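Local coordinates for protein catalase (Corynebacterium glutamicum, PDB 4B7H) that breaks down hydrogen peroxide to water and oxygen at a haem iron, binds NADPH and is inhibited by nitric oxide, at residues 102-107 against 324-329; 124-129 against 308-313. All coordinates share one frame; numbering follows the deposited sequence.

Interaction 1 (102-107 against 324-329); sequences PLAVRF and EQIALD. Unlike the reference sequence in segment 324-329: I326 (reference Leu). With HEM (protoporphyrin IX containing Fe), chain E.
A104 turns its methyl toward the loop 324-329 and meets the end of the I326 side chain, CB to CD1 at 3.7 Å. I326 reaches it because its chain runs out extended, CG1 anti to the backbone N (chi1 -156°) and CD1 anti again beyond. Two residues on, R106 points the same way. Its CB lies 3.7 Å from CD1 of L328, a methyl that also packs near a haem propionate. Stretched from CG to NE, the R106 side chain passes I326 CG2 and carries its guanidinium past that propionate. NH1 gives a nearly straight bond to haem O2D, 2.7 Å at 161°, which enters at the edge of the guanidinium and in its plane; NH1 is also bonded to O of H70. A water in the same plane accepts from NH2 and is also bonded to OE1 of E324, each at 2.9 Å, bridging opposite charges. R67 and R359 also bond the haem, and with R106 they would probably offset the negative charge of its propionates. The contact lays the loop after helix 319-324 along strand 100-108, where I326 and L328 also touch R129 of strand 125-132, and A327 and D329 reach helix 343-359.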
loop_
_atom_site.group_PDB
_atom_site.type_symbol
_atom_site.label_atom_id
_atom_site.label_comp_id
_atom_site.label_asym_id
_atom_site.label_seq_id
_atom_site.Cartn_x
_atom_site.Cartn_y
_atom_site.Cartn_z
ATOM N N PRO A 102 5.087 32.833 4.220
ATOM C CA PRO A 102 4.173 32.173 3.275
ATOM C C PRO A 102 3.245 31.189 3.995
ATOM O O PRO A 102 3.634 30.595 5.011
ATOM C CB PRO A 102 5.115 31.401 2.338
ATOM C CG PRO A 102 6.485 31.971 2.573
ATOM C CD PRO A 102 6.487 32.429 4.003
ATOM N N LEU A 103 2.043 30.998 3.458
ATOM C CA LEU A 103 1.103 30.068 4.052
ATOM C C LEU A 103 0.356 29.238 3.017
ATOM O O LEU A 103 0.249 29.614 1.842
ATOM C CB LEU A 103 0.105 30.805 4.960
ATOM C CG LEU A 103 -1.000 31.630 4.292
ATOM C CD1 LEU A 103 -2.212 30.796 3.861
ATOM C CD2 LEU A 103 -1.444 32.733 5.232
ATOM N N ALA A 104 -0.166 28.109 3.487
ATOM C CA ALA A 104 -1.169 27.331 2.774
ATOM C C ALA A 104 -2.400 27.258 3.665
ATOM O O ALA A 104 -2.293 27.367 4.890
ATOM C CB ALA A 104 -0.662 25.930 2.492
ATOM N N VAL A 105 -3.566 27.060 3.059
ATOM C CA VAL A 105 -4.789 26.821 3.819
ATOM C C VAL A 105 -5.631 25.775 3.116
ATOM O O VAL A 105 -5.648 25.720 1.893
ATOM C CB VAL A 105 -5.603 28.135 4.038
ATOM C CG1 VAL A 105 -6.205 28.648 2.727
ATOM C CG2 VAL A 105 -6.695 27.937 5.070
ATOM N N ARG A 106 -6.304 24.928 3.889
ATOM C CA ARG A 106 -7.342 24.059 3.341
ATOM C C ARG A 106 -8.609 24.228 4.170
ATOM O O ARG A 106 -8.566 24.198 5.408
ATOM C CB ARG A 106 -6.892 22.590 3.294
ATOM C CG ARG A 106 -7.885 21.644 2.592
ATOM C CD ARG A 106 -7.300 20.247 2.466
ATOM N NE ARG A 106 -8.202 19.275 1.835
ATOM C CZ ARG A 106 -9.168 18.615 2.474
ATOM N NH1 ARG A 106 -9.394 18.840 3.768
ATOM N NH2 ARG A 106 -9.924 17.736 1.811
ATOM N N PHE A 107 -9.720 24.451 3.475
ATOM C CA PHE A 107 -11.046 24.520 4.083
ATOM C C PHE A 107 -11.779 23.243 3.716
ATOM O O PHE A 107 -11.474 22.617 2.698
ATOM C CB PHE A 107 -11.833 25.697 3.511
ATOM C CG PHE A 107 -11.186 27.043 3.734
ATOM C CD1 PHE A 107 -11.270 27.676 4.969
ATOM C CD2 PHE A 107 -10.523 27.686 2.700
ATOM C CE1 PHE A 107 -10.688 28.917 5.172
ATOM C CE2 PHE A 107 -9.938 28.924 2.895
ATOM C CZ PHE A 107 -10.022 29.542 4.133
ATOM N N GLU A 324 -4.982 18.036 -2.231
ATOM C CA GLU A 324 -5.342 16.691 -1.779
ATOM C C GLU A 324 -4.195 16.062 -0.986
ATOM O O GLU A 324 -4.430 15.416 0.037
ATOM C CB GLU A 324 -5.774 15.779 -2.932
ATOM C CG GLU A 324 -6.184 14.370 -2.480
ATOM C CD GLU A 324 -7.453 14.331 -1.632
ATOM O OE1 GLU A 324 -8.267 15.284 -1.700
ATOM O OE2 GLU A 324 -7.639 13.341 -0.882
ATOM N N GLN A 325 -2.962 16.287 -1.444
ATOM C CA GLN A 325 -1.769 15.704 -0.822
ATOM C C GLN A 325 -1.140 16.540 0.299
ATOM O O GLN A 325 -0.141 16.115 0.890
ATOM C CB GLN A 325 -0.684 15.440 -1.869
ATOM C CG GLN A 325 -1.057 14.380 -2.878
ATOM C CD GLN A 325 0.108 13.968 -3.755
ATOM O OE1 GLN A 325 0.284 12.778 -4.046
ATOM N NE2 GLN A 325 0.911 14.949 -4.193
ATOM N N ILE A 326 -1.666 17.730 0.584
ATOM C CA ILE A 326 -1.143 18.452 1.738
ATOM C C ILE A 326 -1.435 17.630 2.990
ATOM O O ILE A 326 -2.443 16.917 3.060
ATOM C CB ILE A 326 -1.663 19.912 1.834
ATOM C CG1 ILE A 326 -0.683 20.769 2.644
ATOM C CG2 ILE A 326 -3.078 19.991 2.422
ATOM C CD1 ILE A 326 -0.958 22.263 2.570
ATOM N N ALA A 327 -0.511 17.681 3.942
ATOM C CA ALA A 327 -0.622 16.887 5.157
ATOM C C ALA A 327 -0.605 17.836 6.342
ATOM O O ALA A 327 0.439 18.071 6.960
ATOM C CB ALA A 327 0.539 15.887 5.242
ATOM N N LEU A 328 -1.755 18.433 6.629
ATOM C CA LEU A 328 -1.838 19.428 7.695
ATOM C C LEU A 328 -1.944 18.698 9.030
ATOM O O LEU A 328 -2.666 17.712 9.145
ATOM C CB LEU A 328 -3.022 20.363 7.446
ATOM C CG LEU A 328 -2.790 21.259 6.213
ATOM C CD1 LEU A 328 -4.089 21.782 5.610
ATOM C CD2 LEU A 328 -1.867 22.433 6.558
ATOM N N ASP A 329 -1.211 19.167 10.033
ATOM C CA ASP A 329 -0.991 18.370 11.238
ATOM C C ASP A 329 -0.752 19.290 12.438
ATOM O O ASP A 329 0.204 20.061 12.440
ATOM C CB ASP A 329 0.222 17.469 10.960
ATOM C CG ASP A 329 0.670 16.649 12.156
ATOM O OD1 ASP A 329 -0.000 16.649 13.212
ATOM O OD2 ASP A 329 1.718 15.972 12.020
HETATM C CHA HEM E . -8.759 16.129 9.704
HETATM C CHB HEM E . -8.124 13.450 13.696
HETATM C CHC HEM E . -10.537 16.791 16.236
HETATM C CHD HEM E . -9.741 19.900 12.647
HETATM C C1A HEM E . -8.393 15.112 10.551
HETATM C C2A HEM E . -7.641 13.928 10.181
HETATM C C3A HEM E . -7.459 13.205 11.296
HETATM C C4A HEM E . -8.091 13.895 12.395
HETATM C CMA HEM E . -6.718 11.874 11.458
HETATM C CAA HEM E . -7.142 13.606 8.755
HETATM C CBA HEM E . -5.782 14.254 8.539
HETATM C CGA HEM E . -5.134 13.835 7.246
HETATM O O1A HEM E . -4.482 14.710 6.623
HETATM O O2A HEM E . -5.246 12.654 6.828
HETATM C C1B HEM E . -8.744 14.099 14.739
HETATM C C2B HEM E . -8.877 13.604 16.091
HETATM C C3B HEM E . -9.572 14.529 16.786
HETATM C C4B HEM E . -9.865 15.630 15.895
HETATM C CMB HEM E . -8.325 12.246 16.569
HETATM C CAB HEM E . -9.988 14.548 18.269
HETATM C CBB HEM E . -9.297 13.908 19.212
HETATM C C1C HEM E . -10.378 17.984 15.554
HETATM C C2C HEM E . -10.487 19.334 16.088
HETATM C C3C HEM E . -10.262 20.186 15.072
HETATM C C4C HEM E . -9.988 19.396 13.891
HETATM C CMC HEM E . -10.827 19.679 17.559
HETATM C CAC HEM E . -10.197 21.733 15.063
HETATM C CBC HEM E . -9.836 22.450 16.141
HETATM C C1D HEM E . -9.482 19.159 11.527
HETATM C C2D HEM E . -9.339 19.737 10.231
HETATM C C3D HEM E . -9.035 18.587 9.310
HETATM C C4D HEM E . -9.008 17.410 10.135
HETATM C CMD HEM E . -9.480 21.210 9.852
HETATM C CAD HEM E . -8.775 18.705 7.815
HETATM C CBD HEM E . -7.352 19.221 7.614
HETATM C CGD HEM E . -7.197 19.410 6.134
HETATM O O1D HEM E . -6.380 18.693 5.504
HETATM O O2D HEM E . -7.916 20.273 5.570
HETATM N NA HEM E . -8.647 15.070 11.914
HETATM N NB HEM E . -9.355 15.331 14.646
HETATM N NC HEM E . -10.064 18.060 14.207
HETATM N ND HEM E . -9.291 17.783 11.444
HETATM FE FE HEM E . -9.391 16.560 13.039
HETATM O O HOH W 1 -8.908 17.961 -0.928
#

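Interaction 2 (124-129 against 308-313); sequences HGFALR and GYFILN. With HEM (protoporphyrin IX containing Fe), chain E.
The CZ end of the F310 ring meets F126 at its edge and L128 over one face. L128 CD2 lies over that face, 4.1 Å from the ring centroid and 20° off the normal, a CH-pi contact, while CD1 reaches past the rim, 3.9 Å from F310 CE2. F126 approaches differently, edge against edge, its CE1 3.7 Å from F310 CZ with each touching atom close to the plane of the other ring. No hydrogen bond crosses between the segments; the contact is wholly apolar and buried. The first torsions set up the meeting. F126 holds CG anti to its backbone N, which brings its CE1-CZ edge up to F310 although its CB does not point there, and F310 carries its own CG between N and carbonyl carbon (chi1 71°), which points the ring at the 124-129 strand, from the direction opposite to L128 and F126.

Around this group, W271 packs edge-to-face on F126 and also meets the F310 ring, with planes about 15° apart, and F107 adds a second edge-to-face partner for F126. V105 touches L128, and L103 and V273 touch F310. Away from the aromatic cluster, the 124-129 backbone borders the haem: G125 CA is 3.5 Å from methyl CMD, so the backbone itself lies against the haem rim, and A127 CB is 4.0 Å from propionate carbon CBD. Strand 125-132 is paired with 100-108 and 135-142, whereas 305-314 pairs with 73-82 and 270-279, so the contact spans the interior of the curled antiparallel sheet, the beta-barrel of the catalase fold.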
loop_
_atom_site.group_PDB
_atom_site.type_symbol
_atom_site.label_atom_id
_atom_site.label_comp_id
_atom_site.label_asym_id
_atom_site.label_seq_id
_atom_site.Cartn_x
_atom_site.Cartn_y
_atom_site.Cartn_z
ATOM N N HIS A 124 -16.975 23.465 9.455
ATOM C CA HIS A 124 -15.992 23.607 8.386
ATOM C C HIS A 124 -14.582 23.708 8.919
ATOM O O HIS A 124 -14.286 24.494 9.828
ATOM C CB HIS A 124 -16.304 24.796 7.483
ATOM C CG HIS A 124 -17.552 24.607 6.695
ATOM N ND1 HIS A 124 -17.549 24.165 5.391
ATOM C CD2 HIS A 124 -18.851 24.737 7.049
ATOM C CE1 HIS A 124 -18.797 24.062 4.964
ATOM N NE2 HIS A 124 -19.606 24.409 5.951
ATOM N N GLY A 125 -13.704 22.904 8.336
ATOM C CA GLY A 125 -12.296 22.950 8.665
ATOM C C GLY A 125 -11.658 24.235 8.185
ATOM O O GLY A 125 -12.050 24.795 7.160
ATOM N N PHE A 126 -10.651 24.685 8.925
ATOM C CA PHE A 126 -9.977 25.953 8.678
ATOM C C PHE A 126 -8.517 25.690 9.061
ATOM O O PHE A 126 -8.077 26.004 10.170
ATOM C CB PHE A 126 -10.612 27.030 9.568
ATOM C CG PHE A 126 -10.327 28.451 9.147
ATOM C CD1 PHE A 126 -9.043 28.966 9.208
ATOM C CD2 PHE A 126 -11.361 29.286 8.739
ATOM C CE1 PHE A 126 -8.788 30.289 8.836
ATOM C CE2 PHE A 126 -11.114 30.619 8.380
ATOM C CZ PHE A 126 -9.827 31.116 8.428
ATOM N N ALA A 127 -7.771 25.092 8.133
ATOM C CA ALA A 127 -6.467 24.519 8.445
ATOM C C ALA A 127 -5.328 25.253 7.758
ATOM O O ALA A 127 -5.207 25.220 6.527
ATOM C CB ALA A 127 -6.451 23.043 8.073
ATOM N N LEU A 128 -4.474 25.877 8.563
ATOM C CA LEU A 128 -3.396 26.731 8.068
ATOM C C LEU A 128 -2.036 26.087 8.237
ATOM O O LEU A 128 -1.778 25.444 9.254
ATOM C CB LEU A 128 -3.390 28.036 8.861
ATOM C CG LEU A 128 -4.604 28.929 8.633
ATOM C CD1 LEU A 128 -4.853 29.783 9.857
ATOM C CD2 LEU A 128 -4.383 29.794 7.395
ATOM N N ARG A 129 -1.165 26.274 7.242
ATOM C CA ARG A 129 0.264 26.004 7.387
ATOM C C ARG A 129 1.031 27.293 7.189
ATOM O O ARG A 129 0.810 28.002 6.202
ATOM C CB ARG A 129 0.763 25.014 6.330
ATOM C CG ARG A 129 2.298 25.028 6.187
ATOM C CD ARG A 129 2.792 23.758 5.510
ATOM N NE ARG A 129 2.390 22.609 6.312
ATOM C CZ ARG A 129 2.222 21.377 5.848
ATOM N NH1 ARG A 129 2.454 21.106 4.568
ATOM N NH2 ARG A 129 1.819 20.414 6.671
ATOM N N GLY A 308 -1.793 40.327 13.818
ATOM C CA GLY A 308 -1.510 40.645 12.426
ATOM C C GLY A 308 -2.669 40.218 11.551
ATOM O O GLY A 308 -3.803 40.164 12.023
ATOM N N TYR A 309 -2.405 39.936 10.277
ATOM C CA TYR A 309 -3.448 39.447 9.383
ATOM C C TYR A 309 -2.850 38.436 8.422
ATOM O O TYR A 309 -1.630 38.392 8.235
ATOM C CB TYR A 309 -4.095 40.600 8.598
ATOM C CG TYR A 309 -3.190 41.236 7.556
ATOM C CD1 TYR A 309 -2.351 42.296 7.885
ATOM C CD2 TYR A 309 -3.183 40.783 6.239
ATOM C CE1 TYR A 309 -1.521 42.878 6.932
ATOM C CE2 TYR A 309 -2.361 41.350 5.281
ATOM C CZ TYR A 309 -1.531 42.401 5.628
ATOM O OH TYR A 309 -0.715 42.964 4.663
ATOM N N PHE A 310 -3.699 37.630 7.795
ATOM C CA PHE A 310 -3.239 36.836 6.665
ATOM C C PHE A 310 -4.162 37.037 5.470
ATOM O O PHE A 310 -5.335 37.402 5.621
ATOM C CB PHE A 310 -2.991 35.352 7.019
ATOM C CG PHE A 310 -4.234 34.544 7.293
ATOM C CD1 PHE A 310 -5.006 34.052 6.247
ATOM C CD2 PHE A 310 -4.592 34.221 8.599
ATOM C CE1 PHE A 310 -6.131 33.279 6.496
ATOM C CE2 PHE A 310 -5.722 33.452 8.859
ATOM C CZ PHE A 310 -6.492 32.985 7.804
ATOM N N ILE A 311 -3.602 36.840 4.284
ATOM C CA ILE A 311 -4.290 37.092 3.029
ATOM C C ILE A 311 -4.094 35.887 2.117
ATOM O O ILE A 311 -3.019 35.281 2.110
ATOM C CB ILE A 311 -3.757 38.401 2.373
ATOM C CG1 ILE A 311 -4.505 38.734 1.081
ATOM C CG2 ILE A 311 -2.237 38.347 2.168
ATOM C CD1 ILE A 311 -4.190 40.127 0.541
ATOM N N LEU A 312 -5.141 35.509 1.390
ATOM C CA LEU A 312 -5.026 34.407 0.439
ATOM C C LEU A 312 -4.923 35.013 -0.953
ATOM O O LEU A 312 -5.892 35.608 -1.450
ATOM C CB LEU A 312 -6.230 33.467 0.527
ATOM C CG LEU A 312 -6.526 32.906 1.922
ATOM C CD1 LEU A 312 -7.724 31.957 1.885
ATOM C CD2 LEU A 312 -5.298 32.212 2.499
ATOM N N ASN A 313 -3.753 34.878 -1.575
ATOM C CA ASN A 313 -3.519 35.529 -2.864
ATOM C C ASN A 313 -2.972 34.628 -3.973
ATOM O O ASN A 313 -2.526 35.123 -5.004
ATOM C CB ASN A 313 -2.627 36.773 -2.696
ATOM C CG ASN A 313 -1.230 36.437 -2.183
ATOM O OD1 ASN A 313 -0.866 35.263 -2.032
ATOM N ND2 ASN A 313 -0.437 37.472 -1.916
HETATM C CHA HEM E . -8.759 16.129 9.704
HETATM C CHB HEM E . -8.124 13.450 13.696
HETATM C CHC HEM E . -10.537 16.791 16.236
HETATM C CHD HEM E . -9.741 19.900 12.647
HETATM C C1A HEM E . -8.393 15.112 10.551
HETATM C C2A HEM E . -7.641 13.928 10.181
HETATM C C3A HEM E . -7.459 13.205 11.296
HETATM C C4A HEM E . -8.091 13.895 12.395
HETATM C CMA HEM E . -6.718 11.874 11.458
HETATM C CAA HEM E . -7.142 13.606 8.755
HETATM C CBA HEM E . -5.782 14.254 8.539
HETATM C CGA HEM E . -5.134 13.835 7.246
HETATM O O1A HEM E . -4.482 14.710 6.623
HETATM O O2A HEM E . -5.246 12.654 6.828
HETATM C C1B HEM E . -8.744 14.099 14.739
HETATM C C2B HEM E . -8.877 13.604 16.091
HETATM C C3B HEM E . -9.572 14.529 16.786
HETATM C C4B HEM E . -9.865 15.630 15.895
HETATM C CMB HEM E . -8.325 12.246 16.569
HETATM C CAB HEM E . -9.988 14.548 18.269
HETATM C CBB HEM E . -9.297 13.908 19.212
HETATM C C1C HEM E . -10.378 17.984 15.554
HETATM C C2C HEM E . -10.487 19.334 16.088
HETATM C C3C HEM E . -10.262 20.186 15.072
HETATM C C4C HEM E . -9.988 19.396 13.891
HETATM C CMC HEM E . -10.827 19.679 17.559
HETATM C CAC HEM E . -10.197 21.733 15.063
HETATM C CBC HEM E . -9.836 22.450 16.141
HETATM C C1D HEM E . -9.482 19.159 11.527
HETATM C C2D HEM E . -9.339 19.737 10.231
HETATM C C3D HEM E . -9.035 18.587 9.310
HETATM C C4D HEM E . -9.008 17.410 10.135
HETATM C CMD HEM E . -9.480 21.210 9.852
HETATM C CAD HEM E . -8.775 18.705 7.815
HETATM C CBD HEM E . -7.352 19.221 7.614
HETATM C CGD HEM E . -7.197 19.410 6.134
HETATM O O1D HEM E . -6.380 18.693 5.504
HETATM O O2D HEM E . -7.916 20.273 5.570
HETATM N NA HEM E . -8.647 15.070 11.914
HETATM N NB HEM E . -9.355 15.331 14.646
HETATM N NC HEM E . -10.064 18.060 14.207
HETATM N ND HEM E . -9.291 17.783 11.444
HETATM FE FE HEM E . -9.391 16.560 13.039
#

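The two contacts have centres about 10 Å apart and share the curled antiparallel sheet, in which strands 100-108 and 125-132 are successive in the chain and adjacent. Along the sequence the order is 102-107, 124-129, 308-313, 324-329, so interaction 1 encloses interaction 2. They meet directly: A104 O lies 2.8 Å from R129 N and R106 N 2.9 Å from A127 O, both probable backbone hydrogen bonds, and the R129 side chain adds a weak hydrogen bond from NH2 to A327 O. Interaction 1 works on the propionate side, outside the barrel; interaction 2 belongs to the packing of its interior. Together they tie the haem pocket wall to the apolar core behind it.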